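Local coordinates for protein cytosine-specific methyltransferase (Escherichia coli O157:H7 EDL933, PDB 3G7U) that probably transfers a methyl group from S-adenosyl-L-methionine to carbon 5 of cytosine in DNA, as a prophage-encoded modification methyltransferase, at residues 33-38 with 335-340; 38-43 with 47-52. One frame throughout, in Å; residues are numbered along the deposited sequence.

Contact 1: 33-38 with 335-340; sequences DQHAIN and RFHVTK
His35, in the first turn of helix 34-43, and His337, in the loop ahead of helix 340-348, meet through their imidazoles: His35 ND1 comes to 3.6 Å from His337 NE2, with His337 CD2 beside it. The ring planes are almost perpendicular (89°), the centroids 5.0 Å apart and the approach oblique. Both side chains leave the backbone toward the other segment. His337 CG is anti to its own N (chi1 -163°), which points the ring at His35, and chi2 of -89° turns CD2 and NE2 to His35 and ND1 to Thr339. There ND1 accepts from Thr339 N at 3.2 Å in a nearly straight bond, the donor somewhat tilted from the ring plane, and is hydrogen-bonded to Thr339 OG1 (3.0 Å), where either atom could be the donor. Thr339 OG1 also caps helix 340-348 through His342 N. In segment 33-38, Asp33 is the N-cap of helix 34-43: OD2 takes Ala36 N at 2.8 Å through its anti lone pair. With ND1 of His337 as acceptor from Thr339 N, a neutral ring protonated on NE2 would fit, so two partly exposed imidazoles can touch between two capped helix starts without necessarily bringing like charges together.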
ATOM      1  N   ASP A  33      -3.499  14.544   2.527  1.00 21.88           N
ATOM      2  CA  ASP A  33      -2.308  15.061   1.888  1.00 20.98           C
ATOM      3  C   ASP A  33      -2.579  15.280   0.419  1.00 22.55           C
ATOM      4  O   ASP A  33      -2.950  14.361  -0.279  1.00 23.37           O
ATOM      5  CB  ASP A  33      -1.142  14.076   2.078  1.00 21.26           C
ATOM      6  CG  ASP A  33       0.139  14.573   1.461  1.00 29.79           C
ATOM      7  OD1 ASP A  33       0.893  15.252   2.176  1.00 28.74           O
ATOM      8  OD2 ASP A  33       0.406  14.270   0.283  1.00 26.76           O
ATOM      9  N   GLN A  34      -2.319  16.491  -0.070  1.00 23.65           N
ATOM     10  CA  GLN A  34      -2.616  16.846  -1.432  1.00 22.10           C
ATOM     11  C   GLN A  34      -1.845  16.008  -2.442  1.00 21.14           C
ATOM     12  O   GLN A  34      -2.411  15.551  -3.405  1.00 24.33           O
ATOM     13  CB  GLN A  34      -2.314  18.330  -1.662  1.00 28.63           C
ATOM     14  CG  GLN A  34      -2.585  18.790  -3.082  1.00 41.64           C
ATOM     15  CD  GLN A  34      -1.950  20.137  -3.354  1.00 53.61           C
ATOM     16  OE1 GLN A  34      -2.391  21.155  -2.819  1.00 52.65           O
ATOM     17  NE2 GLN A  34      -0.887  20.146  -4.162  1.00 57.10           N
ATOM     18  N   HIS A  35      -0.561  15.760  -2.201  1.00 21.06           N
ATOM     19  CA  HIS A  35       0.188  14.947  -3.143  1.00 20.00           C
ATOM     20  C   HIS A  35      -0.287  13.481  -3.201  1.00 15.63           C
ATOM     21  O   HIS A  35      -0.375  12.895  -4.284  1.00 23.68           O
ATOM     22  CB  HIS A  35       1.676  14.971  -2.794  1.00 24.14           C
ATOM     23  CG  HIS A  35       2.278  16.329  -2.910  1.00 33.07           C
ATOM     24  ND1 HIS A  35       2.447  16.961  -4.123  1.00 40.12           N
ATOM     25  CD2 HIS A  35       2.695  17.203  -1.967  1.00 36.14           C
ATOM     26  CE1 HIS A  35       2.975  18.154  -3.925  1.00 40.71           C
ATOM     27  NE2 HIS A  35       3.141  18.324  -2.626  1.00 38.92           N
ATOM     28  N   ALA A  36      -0.540  12.911  -2.026  1.00 19.64           N
ATOM     29  CA  ALA A  36      -1.026  11.547  -1.916  1.00 18.09           C
ATOM     30  C   ALA A  36      -2.366  11.418  -2.597  1.00 19.84           C
ATOM     31  O   ALA A  36      -2.558  10.530  -3.425  1.00 17.84           O
ATOM     32  CB  ALA A  36      -1.117  11.128  -0.473  1.00 17.86           C
ATOM     33  N   ILE A  37      -3.301  12.331  -2.303  1.00 19.27           N
ATOM     34  CA  ILE A  37      -4.610  12.172  -2.931  1.00 20.06           C
ATOM     35  C   ILE A  37      -4.621  12.487  -4.426  1.00 20.28           C
ATOM     36  O   ILE A  37      -5.383  11.870  -5.187  1.00 21.76           O
ATOM     37  CB  ILE A  37      -5.746  12.970  -2.219  1.00 22.96           C
ATOM     38  CG1 ILE A  37      -7.104  12.314  -2.522  1.00 23.94           C
ATOM     39  CG2 ILE A  37      -5.709  14.473  -2.586  1.00 25.47           C
ATOM     40  CD1 ILE A  37      -8.240  12.959  -1.796  1.00 22.77           C
ATOM     41  N   ASN A  38      -3.776  13.411  -4.884  1.00 17.60           N
ATOM     42  CA  ASN A  38      -3.655  13.623  -6.309  1.00 21.13           C
ATOM     43  C   ASN A  38      -3.137  12.365  -6.966  1.00 22.78           C
ATOM     44  O   ASN A  38      -3.593  11.979  -8.038  1.00 21.52           O
ATOM     45  CB  ASN A  38      -2.719  14.809  -6.596  1.00 23.93           C
ATOM     46  CG  ASN A  38      -3.395  16.137  -6.337  1.00 30.65           C
ATOM     47  OD1 ASN A  38      -4.618  16.198  -6.162  1.00 34.88           O
ATOM     48  ND2 ASN A  38      -2.607  17.210  -6.304  1.00 32.91           N
ATOM     49  N   ARG A 335       1.344   4.837 -11.187  1.00 21.01           N
ATOM     50  CA  ARG A 335       2.104   6.049 -11.439  1.00 21.05           C
ATOM     51  C   ARG A 335       2.238   6.853 -10.165  1.00 23.08           C
ATOM     52  O   ARG A 335       1.238   7.125  -9.505  1.00 24.54           O
ATOM     53  CB  ARG A 335       1.382   6.891 -12.478  1.00 21.25           C
ATOM     54  CG  ARG A 335       2.225   8.059 -12.998  1.00 22.08           C
ATOM     55  CD  ARG A 335       1.484   8.751 -14.152  1.00 23.60           C
ATOM     56  NE  ARG A 335       2.258   9.879 -14.657  1.00 27.50           N
ATOM     57  CZ  ARG A 335       2.124  10.399 -15.877  1.00 29.87           C
ATOM     58  NH1 ARG A 335       1.257   9.856 -16.733  1.00 25.75           N
ATOM     59  NH2 ARG A 335       2.888  11.436 -16.257  1.00 26.94           N
ATOM     60  N   PHE A 336       3.460   7.232  -9.811  1.00 17.90           N
ATOM     61  CA  PHE A 336       3.679   7.995  -8.563  1.00 21.49           C
ATOM     62  C   PHE A 336       3.999   9.438  -8.881  1.00 22.46           C
ATOM     63  O   PHE A 336       4.147   9.803 -10.048  1.00 22.63           O
ATOM     64  CB  PHE A 336       4.841   7.390  -7.756  1.00 22.16           C
ATOM     65  CG  PHE A 336       4.542   6.022  -7.267  1.00 22.92           C
ATOM     66  CD1 PHE A 336       3.859   5.849  -6.080  1.00 23.40           C
ATOM     67  CD2 PHE A 336       4.847   4.898  -8.046  1.00 21.96           C
ATOM     68  CE1 PHE A 336       3.500   4.570  -5.644  1.00 24.55           C
ATOM     69  CE2 PHE A 336       4.494   3.598  -7.619  1.00 22.27           C
ATOM     70  CZ  PHE A 336       3.836   3.438  -6.408  1.00 24.50           C
ATOM     71  N   HIS A 337       4.110  10.276  -7.847  1.00 21.19           N
ATOM     72  CA  HIS A 337       4.564  11.644  -8.051  1.00 23.94           C
ATOM     73  C   HIS A 337       5.911  11.662  -8.763  1.00 27.06           C
ATOM     74  O   HIS A 337       6.755  10.775  -8.555  1.00 32.06           O
ATOM     75  CB  HIS A 337       4.684  12.356  -6.697  1.00 24.30           C
ATOM     76  CG  HIS A 337       4.759  13.851  -6.813  1.00 30.44           C
ATOM     77  ND1 HIS A 337       5.955  14.531  -6.957  1.00 33.67           N
ATOM     78  CD2 HIS A 337       3.784  14.796  -6.810  1.00 32.58           C
ATOM     79  CE1 HIS A 337       5.713  15.829  -7.040  1.00 35.53           C
ATOM     80  NE2 HIS A 337       4.406  16.017  -6.968  1.00 34.29           N
ATOM     81  N   VAL A 338       6.133  12.712  -9.554  1.00 33.06           N
ATOM     82  CA  VAL A 338       7.361  12.836 -10.366  0.50 34.25           C
ATOM     83  C   VAL A 338       8.668  12.915  -9.567  1.00 35.22           C
ATOM     84  O   VAL A 338       9.714  12.405 -10.025  1.00 36.98           O
ATOM     85  CB  VAL A 338       7.298  14.018 -11.394  0.50 36.82           C
ATOM     86  CG1 VAL A 338       6.325  13.709 -12.511  0.50 38.97           C
ATOM     87  CG2 VAL A 338       6.932  15.350 -10.720  0.50 36.39           C
ATOM     88  N   THR A 339       8.635  13.516  -8.376  1.00 28.75           N
ATOM     89  CA  THR A 339       9.876  13.730  -7.628  1.00 32.30           C
ATOM     90  C   THR A 339      10.190  12.498  -6.814  1.00 36.75           C
ATOM     91  O   THR A 339       9.252  11.816  -6.368  1.00 37.85           O
ATOM     92  CB  THR A 339       9.738  14.909  -6.636  1.00 31.24           C
ATOM     93  OG1 THR A 339       8.696  14.608  -5.703  1.00 35.51           O
ATOM     94  CG2 THR A 339       9.390  16.231  -7.364  1.00 34.08           C
ATOM     95  N   LYS A 340      11.487  12.227  -6.623  1.00 32.63           N
ATOM     96  CA  LYS A 340      11.955  11.117  -5.800  0.50 33.04           C
ATOM     97  C   LYS A 340      11.513  11.282  -4.359  1.00 33.01           C
ATOM     98  O   LYS A 340      11.079  10.337  -3.731  1.00 31.42           O
ATOM     99  CB  LYS A 340      13.481  11.016  -5.853  0.50 33.00           C
ATOM    100  CG  LYS A 340      14.006  10.442  -7.157  0.50 36.49           C
ATOM    101  CD  LYS A 340      15.525  10.398  -7.160  0.50 36.80           C
ATOM    102  CE  LYS A 340      16.121  11.751  -7.537  0.50 36.85           C
ATOM    103  NZ  LYS A 340      15.771  12.172  -8.920  0.50 37.94           N
TER

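Contact 2: 38-43 with 47-52; sequences NTHAIN and SLHVQE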
ATOM      1  N   ASN A  38      -3.776  13.411  -4.884  1.00 17.60           N
ATOM      2  CA  ASN A  38      -3.655  13.623  -6.309  1.00 21.13           C
ATOM      3  C   ASN A  38      -3.137  12.365  -6.966  1.00 22.78           C
ATOM      4  O   ASN A  38      -3.593  11.979  -8.038  1.00 21.52           O
ATOM      5  CB  ASN A  38      -2.719  14.809  -6.596  1.00 23.93           C
ATOM      6  CG  ASN A  38      -3.395  16.137  -6.337  1.00 30.65           C
ATOM      7  OD1 ASN A  38      -4.618  16.198  -6.162  1.00 34.88           O
ATOM      8  ND2 ASN A  38      -2.607  17.210  -6.304  1.00 32.91           N
ATOM      9  N   THR A  39      -2.180  11.719  -6.329  1.00 19.29           N
ATOM     10  CA  THR A  39      -1.681  10.459  -6.916  1.00 19.33           C
ATOM     11  C   THR A  39      -2.738   9.344  -6.922  1.00 23.02           C
ATOM     12  O   THR A  39      -2.846   8.558  -7.879  1.00 20.76           O
ATOM     13  CB  THR A  39      -0.368   9.996  -6.263  1.00 24.04           C
ATOM     14  OG1 THR A  39       0.629  10.985  -6.562  1.00 26.69           O
ATOM     15  CG2 THR A  39       0.056   8.633  -6.813  1.00 21.17           C
ATOM     16  N   HIS A  40      -3.551   9.306  -5.864  1.00 17.56           N
ATOM     17  CA  HIS A  40      -4.625   8.335  -5.804  1.00 19.75           C
ATOM     18  C   HIS A  40      -5.545   8.596  -7.004  1.00 22.57           C
ATOM     19  O   HIS A  40      -5.907   7.642  -7.735  1.00 21.57           O
ATOM     20  CB  HIS A  40      -5.376   8.441  -4.474  1.00 14.74           C
ATOM     21  CG  HIS A  40      -6.251   7.264  -4.198  1.00 17.63           C
ATOM     22  ND1 HIS A  40      -7.452   7.063  -4.866  1.00 19.63           N
ATOM     23  CD2 HIS A  40      -6.137   6.252  -3.307  1.00 18.08           C
ATOM     24  CE1 HIS A  40      -8.006   5.950  -4.429  1.00 19.10           C
ATOM     25  NE2 HIS A  40      -7.246   5.454  -3.464  1.00 21.15           N
ATOM     26  N   ALA A  41      -5.874   9.868  -7.267  1.00 19.78           N
ATOM     27  CA  ALA A  41      -6.795  10.183  -8.388  1.00 20.88           C
ATOM     28  C   ALA A  41      -6.229   9.844  -9.745  1.00 22.05           C
ATOM     29  O   ALA A  41      -6.964   9.502 -10.659  1.00 25.97           O
ATOM     30  CB  ALA A  41      -7.233  11.643  -8.366  1.00 22.42           C
ATOM     31  N   ILE A  42      -4.912   9.942  -9.888  1.00 23.08           N
ATOM     32  CA  ILE A  42      -4.267   9.562 -11.163  1.00 21.56           C
ATOM     33  C   ILE A  42      -4.451   8.068 -11.446  1.00 27.17           C
ATOM     34  O   ILE A  42      -4.699   7.658 -12.583  1.00 24.57           O
ATOM     35  CB  ILE A  42      -2.744   9.894 -11.158  1.00 22.81           C
ATOM     36  CG1 ILE A  42      -2.489  11.410 -11.260  1.00 27.98           C
ATOM     37  CG2 ILE A  42      -2.037   9.230 -12.347  1.00 21.29           C
ATOM     38  CD1 ILE A  42      -3.137  12.084 -12.472  1.00 33.77           C
ATOM     39  N   ASN A  43      -4.354   7.261 -10.404  1.00 25.94           N
ATOM     40  CA  ASN A  43      -4.400   5.821 -10.565  1.00 22.96           C
ATOM     41  C   ASN A  43      -5.814   5.285 -10.430  1.00 24.98           C
ATOM     42  O   ASN A  43      -6.114   4.204 -10.904  1.00 22.87           O
ATOM     43  CB  ASN A  43      -3.482   5.156  -9.559  1.00 22.75           C
ATOM     44  CG  ASN A  43      -2.028   5.405  -9.890  1.00 21.68           C
ATOM     45  OD1 ASN A  43      -1.464   4.801 -10.847  1.00 22.97           O
ATOM     46  ND2 ASN A  43      -1.426   6.342  -9.172  1.00 22.70           N
ATOM     47  N   SER A  47     -12.804   6.818  -8.893  1.00 26.38           N
ATOM     48  CA  SER A  47     -13.185   6.930  -7.496  1.00 24.75           C
ATOM     49  C   SER A  47     -13.433   8.381  -7.179  1.00 23.19           C
ATOM     50  O   SER A  47     -12.826   9.238  -7.802  1.00 26.55           O
ATOM     51  CB  SER A  47     -12.043   6.419  -6.602  1.00 27.29           C
ATOM     52  OG  SER A  47     -11.796   5.062  -6.931  1.00 27.30           O
ATOM     53  N   LEU A  48     -14.289   8.669  -6.210  1.00 24.66           N
ATOM     54  CA  LEU A  48     -14.448  10.030  -5.729  1.00 24.92           C
ATOM     55  C   LEU A  48     -13.265  10.334  -4.815  1.00 25.07           C
ATOM     56  O   LEU A  48     -12.790   9.438  -4.148  1.00 26.29           O
ATOM     57  CB  LEU A  48     -15.714  10.181  -4.900  1.00 24.38           C
ATOM     58  CG  LEU A  48     -17.000   9.959  -5.698  1.00 26.49           C
ATOM     59  CD1 LEU A  48     -18.162  10.249  -4.751  1.00 28.93           C
ATOM     60  CD2 LEU A  48     -16.995  10.926  -6.844  1.00 26.51           C
ATOM     61  N   HIS A  49     -12.808  11.582  -4.803  1.00 21.73           N
ATOM     62  CA  HIS A  49     -11.666  11.971  -3.944  1.00 18.73           C
ATOM     63  C   HIS A  49     -12.030  13.093  -3.061  1.00 22.57           C
ATOM     64  O   HIS A  49     -12.458  14.156  -3.536  1.00 26.48           O
ATOM     65  CB  HIS A  49     -10.456  12.306  -4.823  1.00 21.12           C
ATOM     66  CG  HIS A  49      -9.887  11.098  -5.469  1.00 19.00           C
ATOM     67  ND1 HIS A  49     -10.301  10.639  -6.705  1.00 20.89           N
ATOM     68  CD2 HIS A  49      -9.026  10.165  -4.995  1.00 22.17           C
ATOM     69  CE1 HIS A  49      -9.718   9.485  -6.965  1.00 23.39           C
ATOM     70  NE2 HIS A  49      -8.945   9.171  -5.939  1.00 20.40           N
ATOM     71  N   VAL A  50     -11.880  12.866  -1.759  1.00 19.90           N
ATOM     72  CA  VAL A  50     -12.266  13.853  -0.774  1.00 19.65           C
ATOM     73  C   VAL A  50     -11.005  14.152   0.009  1.00 20.84           C
ATOM     74  O   VAL A  50     -10.493  13.273   0.719  1.00 21.40           O
ATOM     75  CB  VAL A  50     -13.361  13.277   0.114  1.00 22.38           C
ATOM     76  CG1 VAL A  50     -13.648  14.186   1.311  1.00 22.74           C
ATOM     77  CG2 VAL A  50     -14.647  13.099  -0.714  1.00 26.38           C
ATOM     78  N   GLN A  51     -10.479  15.368  -0.165  1.00 21.55           N
ATOM     79  CA  GLN A  51      -9.290  15.786   0.593  1.00 20.69           C
ATOM     80  C   GLN A  51      -9.728  16.421   1.878  1.00 23.01           C
ATOM     81  O   GLN A  51     -10.020  17.603   1.901  1.00 25.25           O
ATOM     82  CB  GLN A  51      -8.444  16.754  -0.228  1.00 21.94           C
ATOM     83  CG  GLN A  51      -7.130  17.115   0.480  1.00 20.84           C
ATOM     84  CD  GLN A  51      -6.405  18.251  -0.165  1.00 30.84           C
ATOM     85  OE1 GLN A  51      -6.749  18.699  -1.262  1.00 38.70           O
ATOM     86  NE2 GLN A  51      -5.344  18.692   0.484  1.00 34.55           N
ATOM     87  N   GLU A  52      -9.777  15.637   2.949  1.00 18.00           N
ATOM     88  CA  GLU A  52     -10.439  16.061   4.154  1.00 23.64           C
ATOM     89  C   GLU A  52      -9.870  15.345   5.365  1.00 26.37           C
ATOM     90  O   GLU A  52      -9.421  14.216   5.280  1.00 29.03           O
ATOM     91  CB  GLU A  52     -11.958  15.829   4.028  1.00 22.85           C
ATOM     92  CG  GLU A  52     -12.793  16.649   5.069  1.00 19.50           C
ATOM     93  CD  GLU A  52     -12.319  18.069   5.082  1.00 23.98           C
ATOM     94  OE1 GLU A  52     -12.781  18.777   4.207  1.00 26.54           O
ATOM     95  OE2 GLU A  52     -11.379  18.436   5.869  1.00 27.51           O
TER
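One hydrogen bond and one CH-pi contact join His49 of edge strand 48-50 to His40 and Ala41 of helix 34-43. The hydrogen bond runs between His40 ND1 and His49 NE2, 2.8 Å apart and somewhat bent (147°); either nitrogen could be the donor. Each nitrogen lies at the edge of the other's ring, near its plane, and the two rings meet rim to rim with planes at 66°. A chi1 of -165° extends the His40 imidazole away from its own N and out to the strand; its other nitrogen, NE2, bonds Ser16 OG, and Phe44 stacks on the ring. The CH-pi contact is made by Ala41: its CB stands 3.7 Å from the centroid of the His49 ring, over one face and offset toward the rim, while Ala41 CA comes to 3.3 Å from His49 CE1. Within the helix, Asn43 ND2 and Asn43 N reach Thr39 O from opposite faces of its carbonyl plane, the former at 2.9 Å. The helix-to-strand packing belongs to the beta-alpha-beta crossover strand 25-30, helix 34-43, strand 48-50 of the Rossmann-like methyltransferase fold. Ser16 OG, His40 and His49 form a chain of polar links in which one proton must lie between the two imidazoles, so the tautomers of the rings are probably coupled and the buried His40 has both nitrogens engaged.

Overall arrangement
Contacts 1 and 2 use successive parts of helix 34-43, share Asn38, and have centres about 10 Å apart. In contact 2 the helix packs on the edge strand of the central sheet; in contact 1 its first turn meets the distant loop 335-340, nearly 300 residues on. The two are tied directly: Asn43 ND2 probably donates to Arg335 O at 2.8 Å, and Thr39 CG2 packs on the same Arg335 O at 3.3 Å. Ile37 CD1, of 33-38, approaches Val50 O to 3.4 Å. Gln346 of helix 340-348 bonds both His337 N and Thr39 OG1. Both contacts lie away from Cys81, the predicted catalytic residue.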